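Local coordinates for protein Cel44C (PDB 2YIH) that hydrolyses the beta-1,4-glucan backbone of xyloglucan and cellulose as a glycoside hydrolase family 44 endo-glucanase that binds calcium, at residues D15-K18 and D19-P22; Q32-A35 and G36-M40; Y73-N77 and G78-Q82; Y262-Q265 and M266-S270. The protein carries 8 engineered substitutions. All coordinates share one frame; numbering follows the deposited sequence.

Interaction 1 of 4, residues D15-K18 and D19-P22. Unlike the reference sequence in segment 15-18: Phe17 (reference Ser). Unlike the reference sequence in segment 19-22: Asp19 (reference Glu).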
loop_
_atom_site.group_PDB
_atom_site.type_symbol
_atom_site.label_atom_id
_atom_site.label_comp_id
_atom_site.label_asym_id
_atom_site.label_seq_id
_atom_site.Cartn_x
_atom_site.Cartn_y
_atom_site.Cartn_z
ATOM N N ASP A 15 -25.044 12.774 0.718
ATOM C CA ASP A 15 -25.278 13.976 -0.097
ATOM C C ASP A 15 -24.312 13.978 -1.295
ATOM O O ASP A 15 -23.110 14.231 -1.142
ATOM C CB ASP A 15 -25.110 15.234 0.765
ATOM C CG ASP A 15 -25.501 16.500 0.027
ATOM O OD1 ASP A 15 -25.630 16.439 -1.219
ATOM O OD2 ASP A 15 -25.690 17.547 0.691
ATOM N N THR A 16 -24.834 13.602 -2.455
ATOM C CA THR A 16 -24.027 13.416 -3.657
ATOM C C THR A 16 -23.463 14.734 -4.171
ATOM O O THR A 16 -22.611 14.733 -5.052
ATOM C CB THR A 16 -24.817 12.713 -4.804
ATOM O OG1 THR A 16 -25.921 13.543 -5.209
ATOM C CG2 THR A 16 -25.368 11.357 -4.326
ATOM N N PHE A 17 -23.968 15.849 -3.650
ATOM C CA PHE A 17 -23.465 17.171 -4.027
ATOM C C PHE A 17 -22.275 17.580 -3.174
ATOM O O PHE A 17 -21.537 18.486 -3.565
ATOM C CB PHE A 17 -24.534 18.272 -3.835
ATOM C CG PHE A 17 -25.876 17.969 -4.468
ATOM C CD1 PHE A 17 -25.970 17.273 -5.670
ATOM C CD2 PHE A 17 -27.055 18.500 -3.902
ATOM C CE1 PHE A 17 -27.205 17.034 -6.255
ATOM C CE2 PHE A 17 -28.285 18.264 -4.484
ATOM C CZ PHE A 17 -28.363 17.553 -5.668
ATOM N N LYS A 18 -22.100 16.934 -2.016
ATOM C CA LYS A 18 -21.255 17.442 -0.933
ATOM C C LYS A 18 -19.896 16.711 -0.849
ATOM O O LYS A 18 -19.844 15.466 -0.969
ATOM C CB LYS A 18 -21.986 17.278 0.396
ATOM C CG LYS A 18 -21.278 17.924 1.560
ATOM C CD LYS A 18 -22.018 17.635 2.869
ATOM C CE LYS A 18 -21.188 18.157 4.029
ATOM N NZ LYS A 18 -21.741 17.708 5.332
ATOM N N ASP A 19 -18.812 17.473 -0.667
ATOM C CA ASP A 19 -17.479 16.895 -0.452
ATOM C C ASP A 19 -17.056 15.915 -1.546
ATOM O O ASP A 19 -16.383 14.920 -1.262
ATOM C CB ASP A 19 -17.388 16.224 0.930
ATOM C CG ASP A 19 -17.544 17.226 2.065
ATOM O OD1 ASP A 19 -17.114 18.383 1.870
ATOM O OD2 ASP A 19 -18.071 16.855 3.138
ATOM N N ARG A 20 -17.429 16.196 -2.794
ATOM C CA ARG A 20 -16.979 15.364 -3.899
ATOM C C ARG A 20 -15.454 15.422 -3.973
ATOM O O ARG A 20 -14.848 16.498 -3.882
ATOM C CB ARG A 20 -17.566 15.837 -5.236
ATOM C CG ARG A 20 -19.078 15.716 -5.322
ATOM C CD ARG A 20 -19.557 16.416 -6.562
ATOM N NE ARG A 20 -20.915 16.017 -6.929
ATOM C CZ ARG A 20 -21.522 16.434 -8.040
ATOM N NH1 ARG A 20 -20.868 17.227 -8.875
ATOM N NH2 ARG A 20 -22.762 16.051 -8.325
ATOM N N LYS A 21 -14.827 14.264 -4.137
ATOM C CA LYS A 21 -13.377 14.258 -4.330
ATOM C C LYS A 21 -12.968 12.977 -5.016
ATOM O O LYS A 21 -13.612 11.952 -4.859
ATOM C CB LYS A 21 -12.627 14.415 -3.000
ATOM C CG LYS A 21 -12.959 13.441 -1.934
ATOM C CD LYS A 21 -12.501 13.955 -0.520
ATOM C CE LYS A 21 -11.020 14.409 -0.500
ATOM N NZ LYS A 21 -10.354 14.247 0.859
ATOM N N PRO A 22 -11.899 13.041 -5.797
ATOM C CA PRO A 22 -11.536 11.863 -6.604
ATOM C C PRO A 22 -10.926 10.767 -5.742
ATOM O O PRO A 22 -10.179 11.053 -4.794
ATOM C CB PRO A 22 -10.526 12.422 -7.610
ATOM C CG PRO A 22 -9.934 13.647 -6.896
ATOM C CD PRO A 22 -11.065 14.224 -6.077
HETATM O O HOH W 1 -24.773 13.871 -8.409
HETATM O O HOH W 2 -18.773 18.729 -3.785
#
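Arg20 reaches back over the turn it follows and bonds to the carbonyl oxygen of Thr16, a compact example of a side chain bracing the loop it has just left. The route starts at CB, with CG set anti to the carbonyl carbon (chi1 -64°), and from CG to NE the chain runs extended. Arg20 CG passes 3.7 Å from Thr16 O, and CD also keeps near that oxygen while skirting the carbonyl of Phe17. Arg20 NE then makes the contact: it donates to Thr16 O at 2.8 Å, nearly straight at 163°, with the oxygen at the edge of the guanidinium and the donor lying in the carbonyl plane. At the tip, Arg20 NH2 comes to the edge of the Phe17 ring, 4.3 Å from Phe17 CD1, and touches a water only weakly. A second water is held more firmly, giving to Phe17 O and accepting from Arg20 N.

The loop so spanned is a type I beta turn, Asp15 to Lys18, closed by Lys18 N to Asp15 O. Asp15 adds an Asx turn, its OD1 accepting from Phe17 N at 3.0 Å. Lys18 and Asp19 point the same way side by side, with Lys18 NZ 4.4 Å from Asp19 OD2, beyond a salt bridge. The turn interrupts strand 9-22 of the beta-sheet domain, and Thr16 OG1 is held by Ser467 O. Phe17 and Asp19 both differ from the reference sequence. The acceptor is a neutral carbonyl, making this a charged-donor hydrogen bond and not a salt bridge; its straight, in-plane geometry probably fixes the arginine's course across a largely exposed turn.

Interaction 2 of 4, residues Q32-A35 and G36-M40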
loop_
_atom_site.group_PDB
_atom_site.type_symbol
_atom_site.label_atom_id
_atom_site.label_comp_id
_atom_site.label_asym_id
_atom_site.label_seq_id
_atom_site.Cartn_x
_atom_site.Cartn_y
_atom_site.Cartn_z
ATOM N N GLN A 32 1.498 -9.073 -2.894
ATOM C CA GLN A 32 1.246 -10.412 -3.451
ATOM C C GLN A 32 -0.065 -10.399 -4.188
ATOM O O GLN A 32 -1.059 -9.857 -3.685
ATOM C CB GLN A 32 1.140 -11.442 -2.314
ATOM C CG GLN A 32 2.429 -11.560 -1.479
ATOM C CD GLN A 32 2.440 -10.625 -0.296
ATOM O OE1 GLN A 32 1.662 -9.672 -0.216
ATOM N NE2 GLN A 32 3.313 -10.918 0.667
ATOM N N ASP A 33 -0.114 -10.973 -5.386
ATOM C CA ASP A 33 -1.429 -11.197 -5.970
ATOM C C ASP A 33 -2.281 -12.105 -5.087
ATOM O O ASP A 33 -1.766 -13.048 -4.483
ATOM C CB ASP A 33 -1.306 -11.783 -7.382
ATOM C CG ASP A 33 -0.596 -10.839 -8.326
ATOM O OD1 ASP A 33 -0.914 -9.630 -8.298
ATOM O OD2 ASP A 33 0.212 -11.329 -9.122
ATOM N N LEU A 34 -3.578 -11.827 -5.004
ATOM C CA LEU A 34 -4.498 -12.648 -4.187
ATOM C C LEU A 34 -5.194 -13.698 -5.064
ATOM O O LEU A 34 -4.514 -14.425 -5.804
ATOM C CB LEU A 34 -5.478 -11.749 -3.398
ATOM C CG LEU A 34 -4.774 -10.737 -2.472
ATOM C CD1 LEU A 34 -5.779 -9.810 -1.741
ATOM C CD2 LEU A 34 -3.908 -11.450 -1.427
ATOM N N ALA A 35 -6.525 -13.752 -5.056
ATOM C CA ALA A 35 -7.214 -14.789 -5.840
ATOM C C ALA A 35 -7.156 -14.544 -7.333
ATOM O O ALA A 35 -7.086 -15.507 -8.126
ATOM C CB ALA A 35 -8.657 -14.945 -5.379
ATOM N N GLY A 36 -7.089 -13.278 -7.720
ATOM C CA GLY A 36 -6.959 -12.927 -9.129
ATOM C C GLY A 36 -8.213 -12.316 -9.707
ATOM O O GLY A 36 -8.217 -11.879 -10.861
ATOM N N ASP A 37 -9.290 -12.291 -8.930
ATOM C CA ASP A 37 -10.517 -11.674 -9.395
ATOM C C ASP A 37 -10.901 -10.457 -8.555
ATOM O O ASP A 37 -12.071 -10.044 -8.487
ATOM C CB ASP A 37 -11.657 -12.685 -9.505
ATOM C CG ASP A 37 -11.986 -13.370 -8.192
ATOM O OD1 ASP A 37 -11.283 -13.222 -7.169
ATOM O OD2 ASP A 37 -13.030 -14.048 -8.171
ATOM N N GLU A 38 -9.893 -9.819 -7.960
ATOM C CA GLU A 38 -10.170 -8.646 -7.135
ATOM C C GLU A 38 -10.230 -7.382 -7.989
ATOM O O GLU A 38 -10.549 -6.318 -7.465
ATOM C CB GLU A 38 -9.048 -8.481 -6.095
ATOM C CG GLU A 38 -9.012 -9.539 -4.948
ATOM C CD GLU A 38 -8.327 -10.817 -5.337
ATOM O OE1 GLU A 38 -7.628 -10.863 -6.380
ATOM O OE2 GLU A 38 -8.517 -11.788 -4.611
ATOM N N ASN A 39 -9.809 -7.474 -9.255
ATOM C CA ASN A 39 -9.785 -6.295 -10.161
ATOM C C ASN A 39 -8.983 -5.121 -9.558
ATOM O O ASN A 39 -9.486 -4.003 -9.378
ATOM C CB ASN A 39 -11.226 -5.879 -10.490
ATOM C CG ASN A 39 -11.296 -4.778 -11.552
ATOM O OD1 ASN A 39 -10.420 -4.688 -12.428
ATOM N ND2 ASN A 39 -12.317 -3.924 -11.458
ATOM N N MET A 40 -7.774 -5.447 -9.108
ATOM C CA MET A 40 -6.825 -4.465 -8.588
ATOM C C MET A 40 -6.492 -3.439 -9.677
ATOM O O MET A 40 -6.529 -3.764 -10.853
ATOM C CB MET A 40 -5.521 -5.188 -8.184
ATOM C CG MET A 40 -5.725 -6.139 -6.998
ATOM S SD MET A 40 -5.939 -5.249 -5.433
ATOM C CE MET A 40 -6.206 -6.673 -4.363
HETATM O O HOH W 3 -5.129 -9.794 -6.385
#
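The carboxylate of Glu38 folds back on the backbone of Ala35 and Gly36, and around it the loop is close-packed. Glu38 OE2 accepts a hydrogen bond from Ala35 N at 2.8 Å, and Glu38 OE1 one from Gly36 N at 2.8 Å; both donors arrive on the syn side, a little under 20° from the carboxylate plane. The side chain gets there by a bend at chi2 (82°), which turns the carboxylate toward the preceding residues. Carbon closes in on the same group: Leu34 CB and Ala35 CB each lie 3.3 Å from Glu38 OE2. OE1 also accepts from a water that in turn accepts from Leu34 N, so three successive backbone amides are served, two directly and one through water.

This is the loop that links the first two strands of the parallel eight-stranded barrel, 29-30 and 42-45, and it lies against helix 399-409, where Ser402 OG supplies a further bond to OE2 and Tyr405 packs on Glu38 and Met40. With an alanine in place of Glu38, the amides of Ala35 and Gly36 would probably be left without their carboxylate acceptors, and Ser402 OG and the bridging water without their mate. Gly36 sits at positive phi (109°), where a CB would collide with the carbonyl oxygen of Ala35.

Away from this grip the contact thins. Leu34 and Met40 cross at about a right angle and meet only through Leu34 CD1 and Met40 CE, at 4.1 Å. On the more exposed side of the loop, Ala35 CB has Asp37 OD1 3.6 Å away, and Asp37 OD2 forms a long, weak ion pair with Lys406.

Interaction 3 of 4, residues Y73-N77 and G78-Q82. With EDO (1,2-ethanediol), chain H.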
loop_
_atom_site.group_PDB
_atom_site.type_symbol
_atom_site.label_atom_id
_atom_site.label_comp_id
_atom_site.label_asym_id
_atom_site.label_seq_id
_atom_site.Cartn_x
_atom_site.Cartn_y
_atom_site.Cartn_z
ATOM N N TYR A 73 14.341 -17.386 -5.048
ATOM C CA TYR A 73 12.961 -17.281 -4.548
ATOM C C TYR A 73 12.093 -16.391 -5.451
ATOM O O TYR A 73 10.931 -16.703 -5.712
ATOM C CB TYR A 73 12.940 -16.700 -3.139
ATOM C CG TYR A 73 11.532 -16.365 -2.659
ATOM C CD1 TYR A 73 10.634 -17.375 -2.333
ATOM C CD2 TYR A 73 11.082 -15.048 -2.616
ATOM C CE1 TYR A 73 9.348 -17.077 -1.939
ATOM C CE2 TYR A 73 9.816 -14.752 -2.179
ATOM C CZ TYR A 73 8.948 -15.761 -1.871
ATOM O OH TYR A 73 7.683 -15.452 -1.444
ATOM N N LEU A 74 12.617 -15.242 -5.874
ATOM C CA LEU A 74 11.722 -14.295 -6.577
ATOM C C LEU A 74 11.307 -14.859 -7.944
ATOM O O LEU A 74 10.227 -14.523 -8.493
ATOM C CB LEU A 74 12.384 -12.916 -6.729
ATOM C CG LEU A 74 12.440 -12.068 -5.454
ATOM C CD1 LEU A 74 13.144 -10.725 -5.754
ATOM C CD2 LEU A 74 10.997 -11.853 -4.898
ATOM N N CYS A 75 12.168 -15.699 -8.517
ATOM C CA CYS A 75 11.791 -16.416 -9.758
ATOM C C CYS A 75 10.651 -17.400 -9.462
ATOM O O CYS A 75 9.630 -17.442 -10.190
ATOM C CB CYS A 75 12.967 -17.205 -10.324
ATOM S SG CYS A 75 14.301 -16.122 -10.930
ATOM N N SER A 76 10.833 -18.187 -8.403
ATOM C CA SER A 76 9.783 -19.096 -7.922
ATOM C C SER A 76 8.455 -18.369 -7.667
ATOM O O SER A 76 7.383 -18.784 -8.152
ATOM C CB SER A 76 10.242 -19.804 -6.650
ATOM O OG SER A 76 11.415 -20.559 -6.886
ATOM N N ASN A 77 8.530 -17.308 -6.879
ATOM C CA ASN A 77 7.362 -16.517 -6.546
ATOM C C ASN A 77 6.649 -15.943 -7.782
ATOM O O ASN A 77 5.401 -15.828 -7.793
ATOM C CB ASN A 77 7.748 -15.389 -5.560
ATOM C CG ASN A 77 6.548 -14.582 -5.081
ATOM O OD1 ASN A 77 5.642 -15.124 -4.457
ATOM N ND2 ASN A 77 6.528 -13.295 -5.401
ATOM N N GLY A 78 7.417 -15.537 -8.787
ATOM C CA GLY A 78 6.849 -14.982 -9.999
ATOM C C GLY A 78 6.396 -16.032 -10.994
ATOM O O GLY A 78 5.889 -15.688 -12.063
ATOM N N GLY A 79 6.642 -17.307 -10.676
ATOM C CA GLY A 79 6.259 -18.436 -11.558
ATOM C C GLY A 79 7.152 -18.658 -12.752
ATOM O O GLY A 79 6.733 -19.236 -13.757
ATOM N N LEU A 80 8.406 -18.214 -12.663
ATOM C CA LEU A 80 9.331 -18.344 -13.775
ATOM C C LEU A 80 9.890 -19.764 -13.810
ATOM O O LEU A 80 10.162 -20.356 -12.774
ATOM C CB LEU A 80 10.486 -17.358 -13.615
ATOM C CG LEU A 80 10.145 -15.871 -13.692
ATOM C CD1 LEU A 80 11.434 -15.050 -13.784
ATOM C CD2 LEU A 80 9.253 -15.602 -14.893
ATOM N N THR A 81 10.122 -20.271 -15.007
ATOM C CA THR A 81 10.896 -21.494 -15.178
ATOM C C THR A 81 12.353 -21.275 -14.821
ATOM O O THR A 81 12.846 -20.138 -14.794
ATOM C CB THR A 81 10.854 -21.955 -16.644
ATOM O OG1 THR A 81 11.530 -20.999 -17.476
ATOM C CG2 THR A 81 9.403 -22.156 -17.108
ATOM N N GLN A 82 13.076 -22.376 -14.622
ATOM C CA GLN A 82 14.531 -22.305 -14.467
ATOM C C GLN A 82 15.201 -21.560 -15.616
ATOM O O GLN A 82 16.118 -20.768 -15.409
ATOM C CB GLN A 82 15.121 -23.723 -14.284
ATOM C CG GLN A 82 14.605 -24.407 -12.995
ATOM C CD GLN A 82 15.007 -25.888 -12.892
ATOM O OE1 GLN A 82 15.977 -26.231 -12.210
ATOM N NE2 GLN A 82 14.282 -26.754 -13.588
HETATM C C1 EDO H . 4.444 -9.219 -6.543
HETATM O O1 EDO H . 3.466 -9.775 -7.431
HETATM C C2 EDO H . 5.365 -10.366 -6.142
HETATM O O2 EDO H . 4.749 -11.030 -5.045
#
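Leu80 turns its CB toward Cys75 across the end of a short helix, with Leu80 CB 4.1 Å from Cys75 CB. In the same approach Leu80 CB passes 3.5 Å from Cys75 O, so the base of the leucine side chain sits against both the backbone and the side chain of the cysteine. The sulfur itself is tied to Cys85 in a disulfide, so the leucine packs on a cross-linked half-cystine, and Val91 of helix 90-102 lies against Cys75 as well.

Asn77 turns the other way. Its CG is anti to the backbone N (chi1 -176°), which carries the amide off the helix so that Asn77 ND2 can donate at 2.9 Å to O2 of a 1,2-ethanediol, probably a crystallisation molecule. Asn77 CB lies over one face of the Tyr73 ring, offset toward the rim.

Three backbone bonds close the helix. Gly78 N donates to Leu74 O in the last ordinary helical step. Leu80 N bonds to Cys75 O at 2.9 Å and an angle of 162°, while Gly79 N reaches Ser76 O from well above the carbonyl plane. Two glycines ease the passage: a CB on Gly78 would sit tightly against Leu74 O, and Gly79 adopts positive phi (77°). Thr81 then caps the next helix, its OG1 accepting from Glu84 N. Positive phi at Gly79, bonds back into the last turn and an apolar contact between Cys75 and Leu80 together make up a Schellman motif, here joining helices 73-77 and 82-85 beside the disulfide that links them.

Interaction 4 of 4, residues Y262-Q265 and M266-S270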
loop_
_atom_site.group_PDB
_atom_site.type_symbol
_atom_site.label_atom_id
_atom_site.label_comp_id
_atom_site.label_asym_id
_atom_site.label_seq_id
_atom_site.Cartn_x
_atom_site.Cartn_y
_atom_site.Cartn_z
ATOM N N TYR A 262 13.037 14.478 6.204
ATOM C CA TYR A 262 13.162 13.854 4.884
ATOM C C TYR A 262 12.489 14.689 3.791
ATOM O O TYR A 262 13.073 14.945 2.740
ATOM C CB TYR A 262 12.570 12.457 4.914
ATOM C CG TYR A 262 12.660 11.683 3.603
ATOM C CD1 TYR A 262 13.788 10.890 3.303
ATOM C CD2 TYR A 262 11.565 11.644 2.729
ATOM C CE1 TYR A 262 13.838 10.155 2.133
ATOM C CE2 TYR A 262 11.600 10.914 1.583
ATOM C CZ TYR A 262 12.726 10.153 1.302
ATOM O OH TYR A 262 12.720 9.387 0.195
ATOM N N LEU A 263 11.263 15.127 4.058
ATOM C CA LEU A 263 10.516 15.918 3.083
ATOM C C LEU A 263 11.247 17.209 2.749
ATOM O O LEU A 263 11.451 17.539 1.575
ATOM C CB LEU A 263 9.100 16.203 3.585
ATOM C CG LEU A 263 8.157 15.005 3.557
ATOM C CD1 LEU A 263 7.034 15.192 4.559
ATOM C CD2 LEU A 263 7.611 14.787 2.150
ATOM N N ASP A 264 11.721 17.901 3.786
ATOM C CA ASP A 264 12.402 19.174 3.578
ATOM C C ASP A 264 13.730 18.962 2.863
ATOM O O ASP A 264 14.095 19.720 1.957
ATOM C CB ASP A 264 12.608 19.863 4.945
ATOM C CG ASP A 264 13.063 21.309 4.818
ATOM O OD1 ASP A 264 12.633 21.998 3.887
ATOM O OD2 ASP A 264 13.796 21.769 5.725
ATOM N N GLN A 265 14.469 17.917 3.250
ATOM C CA GLN A 265 15.781 17.667 2.630
ATOM C C GLN A 265 15.644 17.212 1.185
ATOM O O GLN A 265 16.448 17.614 0.337
ATOM C CB GLN A 265 16.604 16.636 3.441
ATOM C CG GLN A 265 17.039 17.162 4.839
ATOM C CD GLN A 265 17.912 18.419 4.764
ATOM O OE1 GLN A 265 17.615 19.457 5.392
ATOM N NE2 GLN A 265 18.907 18.368 3.910
ATOM N N MET A 266 14.607 16.431 0.881
ATOM C CA MET A 266 14.353 16.032 -0.513
ATOM C C MET A 266 13.907 17.239 -1.354
ATOM O O MET A 266 14.331 17.388 -2.507
ATOM C CB MET A 266 13.362 14.850 -0.612
ATOM C CG MET A 266 13.916 13.530 0.001
ATOM S SD MET A 266 15.420 12.978 -0.837
ATOM C CE MET A 266 14.735 12.325 -2.379
ATOM N N ARG A 267 13.132 18.118 -0.738
ATOM C CA ARG A 267 12.732 19.377 -1.400
ATOM C C ARG A 267 13.949 20.241 -1.713
ATOM O O ARG A 267 14.124 20.696 -2.850
ATOM C CB ARG A 267 11.722 20.124 -0.547
ATOM C CG ARG A 267 11.111 21.267 -1.308
ATOM C CD ARG A 267 10.878 22.381 -0.432
ATOM N NE ARG A 267 10.241 23.468 -1.182
ATOM C CZ ARG A 267 9.381 24.301 -0.628
ATOM N NH1 ARG A 267 9.089 24.162 0.643
ATOM N NH2 ARG A 267 8.796 25.260 -1.352
ATOM N N LEU A 268 14.832 20.402 -0.721
ATOM C CA LEU A 268 16.094 21.147 -0.898
ATOM C C LEU A 268 16.990 20.541 -1.969
ATOM O O LEU A 268 17.506 21.246 -2.853
ATOM C CB LEU A 268 16.874 21.212 0.420
ATOM C CG LEU A 268 16.410 22.138 1.527
ATOM C CD1 LEU A 268 17.009 21.742 2.877
ATOM C CD2 LEU A 268 16.831 23.555 1.171
ATOM N N SER A 269 17.200 19.215 -1.912
ATOM C CA SER A 269 18.020 18.571 -2.907
ATOM C C SER A 269 17.437 18.696 -4.320
ATOM O O SER A 269 18.176 18.850 -5.298
ATOM C CB SER A 269 18.231 17.096 -2.538
ATOM O OG SER A 269 18.933 16.997 -1.290
ATOM N N SER A 270 16.104 18.680 -4.414
ATOM C CA SER A 270 15.427 18.822 -5.695
ATOM C C SER A 270 15.643 20.225 -6.266
ATOM O O SER A 270 15.877 20.374 -7.474
ATOM C CB SER A 270 13.928 18.518 -5.539
ATOM O OG SER A 270 13.735 17.149 -5.197
HETATM O O HOH W 4 10.229 22.470 2.805
#
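Met266 lies over the ring of Tyr262 one helical turn earlier, a worked case of apolar pairing at i and i+4. Met266 CG stands 3.8 Å from the Tyr262 ring centroid and 10° off the normal, a CH-pi contact over the face. The bend at chi2 places Met266 SD above the same face, 4.7 Å from the Tyr262 ring centroid, a more distant Met-aromatic contact.

The hydrogen bonds are those of an alpha helix, with Met266, Arg267, Leu268 and Ser269 each donating N-H four residues back. Ser269 adds its hydroxyl: Ser269 OG gives to Gln265 O at 3.0 Å from the face opposite to its own N. An alanine in place of Ser269 would probably leave Gln265 O with a single donor from this residue. Ser270 repeats the arrangement on Met266 O, while its OG also bonds to Leu277 N and Tyr349 OH.

Among charged groups, Asp264 OD1 and Arg267 NH1 are joined through a water, its oxygen 2.7 Å from Asp264 OD1; Asp264 OD2 bonds to Tyr255.

Helix 258-273 is flanked by helix 205-222, which meets Met266 and Ser269, and by helix 337-348, which meets Leu263; the barrel strand 280-285 follows it.

How the interactions relate
The four contacts follow one another along the chain without touching. Interaction 1 belongs to the beta-sheet domain, whereas interactions 2, 3 and 4 lie in the barrel part of this family 44 piece of a longer enzyme. Interactions 2 and 3 are the nearest pair, about 18 Å between centres and about 6 Å between nearest atoms. Interactions 1 and 3 lie on opposite sides of the chain's centre, about 45 Å apart between centres, and so do interactions 2 and 4, at about 36 Å. None supplies a residue of the glycan pocket. In interaction 3, the Leu74 side chain is about 14 Å from a bound glucose unit, and that of Cys75 about 11 Å from that of calcium ligand Glu56.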